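Side-chain contacts in genome polyprotein (Chicken sicinivirus JSY, PDB 6QWT), which probably copies viral RNA as the 3D RNA-dependent RNA polymerase portion of the picornaviral polyprotein, which also carries capsid, helicase and protease parts: residues A[232-235]-A[236-239]; A[348-351]-A[352-356]; A[416-419]-A[420-424]. All coordinates share one frame; numbering follows the deposited sequence.

Contact 1: A[232-235]-A[236-239]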
# COMPACT_ATOMS: atom_id res chain seq x y z
N LEU A 232 4.96 3.34 13.81
CA LEU A 232 5.08 1.91 14.00
C LEU A 232 4.68 1.20 12.71
O LEU A 232 4.05 1.79 11.83
CB LEU A 232 4.23 1.40 15.17
CG LEU A 232 2.72 1.65 15.19
CD1 LEU A 232 1.98 0.64 14.33
CD2 LEU A 232 2.22 1.61 16.63
N ASP A 233 5.07 -0.06 12.62
CA ASP A 233 4.80 -0.88 11.45
C ASP A 233 4.25 -2.22 11.91
O ASP A 233 4.53 -2.68 13.02
CB ASP A 233 6.07 -1.08 10.61
CG ASP A 233 5.77 -1.65 9.23
OD1 ASP A 233 6.26 -2.76 8.92
OD2 ASP A 233 5.03 -1.00 8.46
N TYR A 234 3.45 -2.84 11.05
CA TYR A 234 2.93 -4.17 11.30
C TYR A 234 3.77 -5.19 10.56
O TYR A 234 4.23 -4.95 9.43
CB TYR A 234 1.47 -4.29 10.85
CG TYR A 234 0.48 -3.44 11.62
CD1 TYR A 234 0.39 -2.07 11.40
CD2 TYR A 234 -0.39 -4.01 12.54
CE1 TYR A 234 -0.52 -1.30 12.09
CE2 TYR A 234 -1.31 -3.25 13.23
CZ TYR A 234 -1.37 -1.89 13.00
OH TYR A 234 -2.29 -1.13 13.69
N SER A 235 3.98 -6.35 11.18
CA SER A 235 4.51 -7.51 10.50
C SER A 235 3.34 -8.41 10.11
O SER A 235 2.51 -8.75 10.96
CB SER A 235 5.51 -8.27 11.37
OG SER A 235 5.13 -8.23 12.74
N ASN A 236 3.27 -8.77 8.83
CA ASN A 236 2.21 -9.64 8.30
C ASN A 236 0.83 -9.02 8.51
O ASN A 236 -0.13 -9.70 8.87
CB ASN A 236 2.28 -11.04 8.93
CG ASN A 236 3.70 -11.49 9.17
OD1 ASN A 236 4.45 -11.78 8.24
ND2 ASN A 236 4.09 -11.56 10.44
N PHE A 237 0.73 -7.71 8.26
CA PHE A 237 -0.55 -7.01 8.38
C PHE A 237 -1.61 -7.62 7.47
O PHE A 237 -2.77 -7.77 7.87
CB PHE A 237 -0.35 -5.53 8.06
CG PHE A 237 -1.54 -4.66 8.39
CD1 PHE A 237 -2.10 -4.67 9.65
CD2 PHE A 237 -2.08 -3.82 7.42
CE1 PHE A 237 -3.19 -3.87 9.96
CE2 PHE A 237 -3.16 -3.01 7.72
CZ PHE A 237 -3.72 -3.03 8.99
N ASP A 238 -1.22 -7.99 6.24
CA ASP A 238 -2.17 -8.51 5.27
C ASP A 238 -2.70 -9.89 5.63
O ASP A 238 -3.68 -10.33 5.02
CB ASP A 238 -1.52 -8.55 3.88
CG ASP A 238 -0.99 -7.19 3.45
OD1 ASP A 238 -1.78 -6.22 3.47
OD2 ASP A 238 0.20 -7.09 3.11
N SER A 239 -2.09 -10.57 6.59
CA SER A 239 -2.60 -11.86 7.06
C SER A 239 -3.30 -11.77 8.41
O SER A 239 -4.21 -12.56 8.67
CB SER A 239 -1.45 -12.87 7.17
OG SER A 239 -0.96 -13.22 5.89
O HOH W 1 2.91 -5.78 7.57
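Tyr234 and Phe237 face each other across the sharp turn by which strand 230-235 runs into the short helix 237-240, their CA atoms 5.4 Å apart. Asn236 makes the bend in the left-handed helical region (phi 60°, psi 42°). Its O accepts from Ser239 N at 3.1 Å, a bond that opens the first turn of the helix, while its side chain gives no capping bond. No clear direct hydrogen bond joins the two segments; instead a water accepts from Phe237 N at 3.0 Å and also approaches Tyr234 O, so closely that its exact position is doubtful. Asp233 and Asp238, four residues between them, match polymerase motif A of the palm; Asp233 lies close to Asp335 of the Tyr-Gly-Asp-Asp sequence in the neighbouring hairpin. Tyr234 CG is anti to its carbonyl carbon and Phe237 CG anti to its N, which brings both rings together on one side of the turn. Phe237 CD1 sits over one face of the Tyr234 ring, 3.4 Å from Tyr234 CD2 and offset toward the rim. The rings meet obliquely, centroids 4.4 Å apart and planes at 43°. Tyr234 extends its hydroxyl to that of Tyr353 and takes Tyr359 edge-to-face, and both rings touch helix 298-316. Ser235 OG is hydrogen-bonded to Lys360 O.

Contact 2: A[348-351]-A[352-356]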
# COMPACT_ATOMS: atom_id res chain seq x y z
N PHE A 348 2.09 0.30 24.91
CA PHE A 348 0.73 -0.00 25.34
C PHE A 348 -0.08 -0.61 24.20
O PHE A 348 -0.83 -1.57 24.41
CB PHE A 348 0.07 1.27 25.86
CG PHE A 348 -1.34 1.07 26.34
CD1 PHE A 348 -2.41 1.22 25.47
CD2 PHE A 348 -1.59 0.74 27.66
CE1 PHE A 348 -3.71 1.04 25.91
CE2 PHE A 348 -2.89 0.56 28.11
CZ PHE A 348 -3.94 0.71 27.23
N ILE A 349 0.04 -0.05 23.00
CA ILE A 349 -0.71 -0.57 21.86
C ILE A 349 -0.23 -1.97 21.51
O ILE A 349 -1.03 -2.87 21.21
CB ILE A 349 -0.60 0.39 20.66
CG1 ILE A 349 -1.28 1.72 20.99
CG2 ILE A 349 -1.20 -0.22 19.40
CD1 ILE A 349 -1.21 2.73 19.86
N ALA A 350 1.09 -2.20 21.55
CA ALA A 350 1.63 -3.52 21.26
C ALA A 350 1.10 -4.56 22.24
O ALA A 350 0.74 -5.67 21.83
CB ALA A 350 3.16 -3.48 21.30
N ASP A 351 1.05 -4.22 23.53
CA ASP A 351 0.60 -5.18 24.53
C ASP A 351 -0.89 -5.48 24.38
O ASP A 351 -1.32 -6.62 24.56
CB ASP A 351 0.91 -4.67 25.94
CG ASP A 351 2.41 -4.58 26.21
OD1 ASP A 351 2.83 -3.63 26.90
OD2 ASP A 351 3.16 -5.46 25.73
N PHE A 352 -1.70 -4.46 24.07
CA PHE A 352 -3.12 -4.71 23.82
C PHE A 352 -3.32 -5.61 22.61
O PHE A 352 -4.16 -6.51 22.64
CB PHE A 352 -3.87 -3.39 23.62
CG PHE A 352 -5.25 -3.58 23.05
CD1 PHE A 352 -6.32 -3.87 23.88
CD2 PHE A 352 -5.47 -3.50 21.68
CE1 PHE A 352 -7.59 -4.06 23.36
CE2 PHE A 352 -6.73 -3.69 21.15
CZ PHE A 352 -7.79 -3.98 21.99
N TYR A 353 -2.57 -5.36 21.54
CA TYR A 353 -2.68 -6.18 20.34
C TYR A 353 -2.36 -7.64 20.63
O TYR A 353 -3.01 -8.55 20.11
CB TYR A 353 -1.76 -5.64 19.24
CG TYR A 353 -2.36 -4.54 18.39
CD1 TYR A 353 -1.57 -3.80 17.52
CD2 TYR A 353 -3.72 -4.24 18.46
CE1 TYR A 353 -2.11 -2.80 16.73
CE2 TYR A 353 -4.26 -3.23 17.68
CZ TYR A 353 -3.45 -2.51 16.82
OH TYR A 353 -3.98 -1.51 16.03
N HIS A 354 -1.34 -7.88 21.47
CA HIS A 354 -0.95 -9.25 21.77
C HIS A 354 -2.04 -10.01 22.52
O HIS A 354 -2.19 -11.22 22.34
CB HIS A 354 0.34 -9.26 22.60
CG HIS A 354 1.54 -8.74 21.86
ND1 HIS A 354 2.56 -8.06 22.49
CD2 HIS A 354 1.88 -8.80 20.55
CE1 HIS A 354 3.47 -7.72 21.60
NE2 HIS A 354 3.08 -8.16 20.42
N SER A 355 -2.81 -9.31 23.35
CA SER A 355 -3.79 -9.98 24.20
C SER A 355 -5.17 -10.10 23.58
O SER A 355 -5.96 -10.93 24.03
CB SER A 355 -3.90 -9.24 25.54
OG SER A 355 -4.61 -8.03 25.40
N GLN A 356 -5.49 -9.29 22.56
CA GLN A 356 -6.83 -9.27 21.98
C GLN A 356 -6.87 -9.51 20.48
O GLN A 356 -7.95 -9.80 19.96
CB GLN A 356 -7.51 -7.92 22.27
CG GLN A 356 -7.75 -7.63 23.74
CD GLN A 356 -8.74 -8.58 24.37
OE1 GLN A 356 -9.80 -8.85 23.82
NE2 GLN A 356 -8.39 -9.11 25.54
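Ile349 O receives the N-H of Tyr353 at 2.9 Å, and Phe348 O that of Phe352 at 3.0 Å, both bonds nearly straight; His354 N to Ala350 O follows as a more bent one. The series fades at the helix end, where Ser355 N to Asp351 O is long and weak. There Ser355 folds its hydroxyl back, OG lying between its own N and carbonyl carbon, and donates to Phe352 O at 3.2 Å. His354 lays its ring over the carbonyl of Ala350, whose O is 3.0 Å above the ring plane and toward the rim. Although ND1 is near that oxygen, the angle is poor and the pair is not hydrogen-bonded. Asp351 OD2 stays 4.2 Å from His354 ND1, too far for a salt bridge, with carboxylate and ring planes turned 56° apart. Helix 346-356 follows the hairpin bearing the Tyr-Gly-Asp-Asp sequence, the place of motif D in the picornaviral polymerase palm. On its buried side Ile349 and Tyr353 run next to each other in the same direction. CG2 of Ile349, anti to the backbone N, rests over one face of the Tyr353 ring, 4.1 Å from the centroid and 23° off the normal, a CH-pi contact. Tyr353 and Phe352 then pack against helix 298-316, and Phe348 meets His319 edge-to-face.

Contact 3: A[416-419]-A[420-424]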
# COMPACT_ATOMS: atom_id res chain seq x y z
N PRO A 416 15.69 1.35 -20.40
CA PRO A 416 16.83 2.28 -20.48
C PRO A 416 17.27 2.70 -19.09
O PRO A 416 16.48 3.22 -18.30
CB PRO A 416 16.25 3.47 -21.28
CG PRO A 416 15.05 2.91 -21.98
CD PRO A 416 14.49 1.87 -21.07
N PHE A 417 18.55 2.45 -18.79
CA PHE A 417 19.03 2.67 -17.43
C PHE A 417 18.91 4.12 -17.00
O PHE A 417 18.77 4.41 -15.81
CB PHE A 417 20.48 2.19 -17.30
CG PHE A 417 21.04 2.31 -15.92
CD1 PHE A 417 20.33 1.84 -14.83
CD2 PHE A 417 22.28 2.90 -15.70
CE1 PHE A 417 20.84 1.95 -13.54
CE2 PHE A 417 22.79 3.01 -14.42
CZ PHE A 417 22.07 2.53 -13.34
N GLN A 418 18.94 5.05 -17.96
CA GLN A 418 18.79 6.47 -17.62
C GLN A 418 17.44 6.74 -16.96
O GLN A 418 17.34 7.64 -16.12
CB GLN A 418 18.96 7.33 -18.87
CG GLN A 418 18.73 8.82 -18.66
CD GLN A 418 19.68 9.42 -17.63
OE1 GLN A 418 20.90 9.28 -17.73
NE2 GLN A 418 19.11 10.09 -16.63
N ASP A 419 16.41 5.96 -17.30
CA ASP A 419 15.12 6.10 -16.63
C ASP A 419 15.21 5.74 -15.16
O ASP A 419 14.50 6.33 -14.33
CB ASP A 419 14.07 5.25 -17.33
CG ASP A 419 13.78 5.72 -18.74
OD1 ASP A 419 12.85 5.17 -19.38
OD2 ASP A 419 14.47 6.64 -19.22
N VAL A 420 16.06 4.77 -14.80
CA VAL A 420 16.26 4.43 -13.40
C VAL A 420 16.95 5.58 -12.66
O VAL A 420 16.56 5.94 -11.55
CB VAL A 420 17.05 3.12 -13.27
CG1 VAL A 420 17.43 2.85 -11.82
CG2 VAL A 420 16.25 1.96 -13.85
N ILE A 421 17.97 6.17 -13.29
CA ILE A 421 18.69 7.28 -12.67
C ILE A 421 17.78 8.49 -12.50
O ILE A 421 17.78 9.14 -11.45
CB ILE A 421 19.93 7.63 -13.50
CG1 ILE A 421 21.07 6.66 -13.21
CG2 ILE A 421 20.38 9.06 -13.24
CD1 ILE A 421 21.80 6.26 -14.43
N THR A 422 16.98 8.80 -13.52
CA THR A 422 16.11 9.97 -13.46
C THR A 422 15.10 9.86 -12.32
O THR A 422 14.88 10.82 -11.58
CB THR A 422 15.40 10.16 -14.80
OG1 THR A 422 16.37 10.45 -15.81
CG2 THR A 422 14.41 11.31 -14.71
N SER A 423 14.48 8.68 -12.16
CA SER A 423 13.44 8.55 -11.14
C SER A 423 14.01 8.58 -9.73
O SER A 423 13.31 8.97 -8.79
CB SER A 423 12.64 7.27 -11.37
OG SER A 423 13.49 6.16 -11.52
N LEU A 424 15.27 8.17 -9.55
CA LEU A 424 15.90 8.24 -8.24
C LEU A 424 16.37 9.64 -7.90
O LEU A 424 16.48 9.97 -6.71
CB LEU A 424 17.06 7.25 -8.16
CG LEU A 424 16.66 5.77 -8.28
CD1 LEU A 424 17.88 4.87 -8.32
CD2 LEU A 424 15.72 5.35 -7.16
O HOH W 2 14.78 9.29 -18.31
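Gln418 and Thr422, one turn apart at the start of helix 417-428, are joined by a side-chain hydrogen bond in addition to the backbone bond from Thr422 N to Gln418 O. The helix belongs to the C-terminal thumb of the right-hand polymerase fold, where Phe417 meets Phe452 edge-to-face and touches Cys447 of helix 433-449. The Gln418 chain leaves extended, with CG anti to the backbone N, and then bends at chi2 (59°), which turns its amide along the helix toward the following turn. NE2 thereby donates to Thr422 OG1 at 2.9 Å, with an N-H...O angle of 158° and the acceptor close to the amide plane. The same NE2 also bonds Ile455 O; both its N-H groups are probably engaged, which helps to fix the rotation of the amide, whose OE1 is bonded elsewhere too. Thr422 OG1, placed beside its own N, is gripped further by a water that donates to it at 3.2 Å and to Asp419 OD2 at 2.8 Å, linking the carboxylate to the hydroxyl around the exposed side. On the buried side Phe417 also starts anti to N and extends its ring toward the next turn. Ile421 crosses it obliquely and places CD1 over one face, 3.9 Å from the ring centroid, in a CH-pi contact. Here chi2 of Ile421 is 139°, away from a staggered value, and CD1 comes to 3.4 Å from Phe417 CE2; both suggest a tight, slightly strained fit. Val420 approaches the same ring obliquely, its CB 3.9 Å from Phe417 CD1. Farther along, Ser423 OG lies 3.0 Å from Asp419 O and 3.1 Å from Val420 O.

Overall arrangement
From the N terminus the three contacts follow in series, none nesting in or crossing another, and each joins adjoining segments, closing no more than a helical turn or a strand-to-helix turn. Contact 1 takes a palm strand into a short helix; contact 2 lies in a later palm helix. Their centres are about 14 Å apart and they touch through Tyr234 OH and Tyr353 OH, 2.9 Å apart in a probable hydrogen bond; both also pack on helix 298-316. Contact 3 stands apart in the thumb, joining the start of helix 417-428 to helix 433-449: its centre is about 31 Å from that of contact 1 and about 43 Å from that of contact 2, across the chain's centre from the latter.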